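Side-chain contact in glycoside hydrolase family 61 (Trichoderma reesei QM6a, PDB 5O2X), which probably cleaves cellulose oxidatively as a copper-dependent lytic polysaccharide monooxygenase of Auxiliary Activity family 9: residues Val142-Asn147 / Phe178-Ser183. Sequence-based numbering, arbitrary orientation.
Sequences VKIPDN and FNIAVS
Two isoleucine rotamers, one bent and one extended, bring the CD1 methyls of Ile144 and Ile180 together: Ile144 sets CG1 anti to the carbonyl carbon, beside the backbone N (chi1 -60°), and bends again at chi2, whereas Ile180 holds CG1 between its N and carbonyl carbon (chi1 66°) and runs out extended. The two branches reach toward each other tip to tip, and Ile144 CD1 touches Ile180 CD1 at 3.9 Å. The other branch of Ile144, CG2, stands anti to the backbone N and faces the next inward residue of the strand, approaching Val182 CG2 more loosely at 4.4 Å. One isoleucine thus spans two alternate positions of a strand, Ile180 and Val182. The contact is wholly apolar: no hydrogen bond crosses it, only 98 Å² is buried in all, and the closest CA atoms, those of Ile144 and Val182, remain 8.6 Å apart. All three touching residues are buried. Ile144 also packs on Ile75, and its backbone is hydrogen-bonded to Gly72 and Asp73; Tyr153 of strand 151-161 touches both Ile180 and Val182, and Val182 also meets Val69 of strand 67-70. Ile144 lies just past the end of strand 139-143, an outermost strand of one sheet, in the segment leaving that sheet, and strand 172-183 belongs to the other, so the CD1 methyls meet end to end across the gap between the two sheets of the immunoglobulin-like beta-sandwich characteristic of family 9 monooxygenases.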
loop_
_atom_site.group_PDB
_atom_site.type_symbol
_atom_site.label_atom_id
_atom_site.label_comp_id
_atom_site.label_asym_id
_atom_site.label_seq_id
_atom_site.Cartn_x
_atom_site.Cartn_y
_atom_site.Cartn_z
ATOM N N VAL A 142 8.211 -5.044 -0.065
ATOM C CA VAL A 142 8.815 -3.705 -0.262
ATOM C C VAL A 142 9.997 -3.592 0.680
ATOM O O VAL A 142 9.977 -4.121 1.778
ATOM C CB VAL A 142 7.753 -2.578 -0.065
ATOM C CG1 VAL A 142 7.404 -2.398 1.400
ATOM C CG2 VAL A 142 8.192 -1.267 -0.710
ATOM N N LYS A 143 10.997 -2.828 0.252
ATOM C CA LYS A 143 12.150 -2.529 1.078
ATOM C C LYS A 143 12.115 -1.092 1.571
ATOM O O LYS A 143 11.959 -0.160 0.769
ATOM C CB LYS A 143 13.429 -2.818 0.303
ATOM C CG LYS A 143 14.674 -2.435 1.079
ATOM C CD LYS A 143 15.950 -2.892 0.381
ATOM C CE LYS A 143 17.172 -2.092 0.828
ATOM N NZ LYS A 143 18.407 -2.437 0.047
ATOM N N ILE A 144 12.241 -0.916 2.881
ATOM C CA ILE A 144 12.396 0.441 3.410
ATOM C C ILE A 144 13.818 0.922 3.011
ATOM O O ILE A 144 14.802 0.235 3.285
ATOM C CB ILE A 144 12.242 0.440 4.920
ATOM C CG1 ILE A 144 10.860 -0.091 5.311
ATOM C CG2 ILE A 144 12.490 1.826 5.473
ATOM C CD1 ILE A 144 9.675 0.613 4.703
ATOM N N PRO A 145 13.939 2.054 2.316
ATOM C CA PRO A 145 15.267 2.472 1.792
ATOM C C PRO A 145 16.331 2.470 2.872
ATOM O O PRO A 145 16.100 2.932 3.993
ATOM C CB PRO A 145 14.976 3.868 1.260
ATOM C CG PRO A 145 13.553 3.810 0.798
ATOM C CD PRO A 145 12.868 2.953 1.853
ATOM N N ASP A 146 17.516 1.979 2.514
ATOM C CA ASP A 146 18.631 1.919 3.438
ATOM C C ASP A 146 18.980 3.271 4.042
ATOM O O ASP A 146 19.391 3.332 5.198
ATOM C CB ASP A 146 19.893 1.398 2.708
ATOM C CG ASP A 146 19.826 -0.049 2.298
ATOM O OD1 ASP A 146 19.457 -0.849 3.139
ATOM O OD2 ASP A 146 20.232 -0.420 1.166
ATOM N N ASN A 147 18.816 4.318 3.242
ATOM C CA ASN A 147 19.200 5.650 3.676
ATOM C C ASN A 147 18.055 6.516 4.171
ATOM O O ASN A 147 18.223 7.721 4.426
ATOM C CB ASN A 147 20.014 6.324 2.580
ATOM C CG ASN A 147 21.405 5.723 2.471
ATOM O OD1 ASN A 147 21.843 4.946 3.332
ATOM N ND2 ASN A 147 22.097 6.069 1.414
ATOM N N PHE A 178 -0.261 1.570 7.226
ATOM C CA PHE A 178 0.382 0.986 8.386
ATOM C C PHE A 178 1.299 2.020 9.042
ATOM O O PHE A 178 1.896 2.832 8.342
ATOM C CB PHE A 178 1.272 -0.207 7.980
ATOM C CG PHE A 178 0.482 -1.269 7.251
ATOM C CD1 PHE A 178 -0.207 -2.240 7.977
ATOM C CD2 PHE A 178 0.333 -1.237 5.884
ATOM C CE1 PHE A 178 -1.044 -3.129 7.345
ATOM C CE2 PHE A 178 -0.498 -2.165 5.245
ATOM C CZ PHE A 178 -1.167 -3.089 5.989
ATOM N N ASN A 179 1.414 1.958 10.363
ATOM C CA ASN A 179 2.356 2.836 11.071
ATOM C C ASN A 179 3.682 2.132 11.316
ATOM O O ASN A 179 3.701 1.057 11.928
ATOM C CB ASN A 179 1.799 3.234 12.448
ATOM C CG ASN A 179 0.610 4.131 12.392
ATOM O OD1 ASN A 179 0.261 4.732 11.374
ATOM N ND2 ASN A 179 -0.002 4.277 13.581
ATOM N N ILE A 180 4.771 2.778 10.899
ATOM C CA ILE A 180 6.101 2.288 11.197
ATOM C C ILE A 180 6.935 3.379 11.887
ATOM O O ILE A 180 6.725 4.581 11.676
ATOM C CB ILE A 180 6.817 1.703 9.939
ATOM C CG1 ILE A 180 7.117 2.751 8.897
ATOM C CG2 ILE A 180 6.030 0.553 9.387
ATOM C CD1 ILE A 180 7.940 2.262 7.726
ATOM N N ALA A 181 7.911 2.924 12.661
ATOM C CA ALA A 181 8.900 3.807 13.299
ATOM C C ALA A 181 10.242 3.311 12.810
ATOM O O ALA A 181 10.624 2.182 13.108
ATOM C CB ALA A 181 8.794 3.699 14.817
ATOM N N VAL A 182 10.953 4.162 12.074
ATOM C CA VAL A 182 12.176 3.783 11.370
ATOM C C VAL A 182 13.413 4.335 12.090
ATOM O O VAL A 182 13.479 5.534 12.371
ATOM C CB VAL A 182 12.181 4.335 9.940
ATOM C CG1 VAL A 182 13.496 4.020 9.217
ATOM C CG2 VAL A 182 10.998 3.749 9.169
ATOM N N SER A 183 14.396 3.464 12.319
ATOM C CA SER A 183 15.733 3.910 12.763
ATOM C C SER A 183 16.697 3.691 11.629
ATOM O O SER A 183 16.497 2.839 10.780
ATOM C CB SER A 183 16.231 3.099 13.945
ATOM O OG SER A 183 16.315 1.748 13.562
#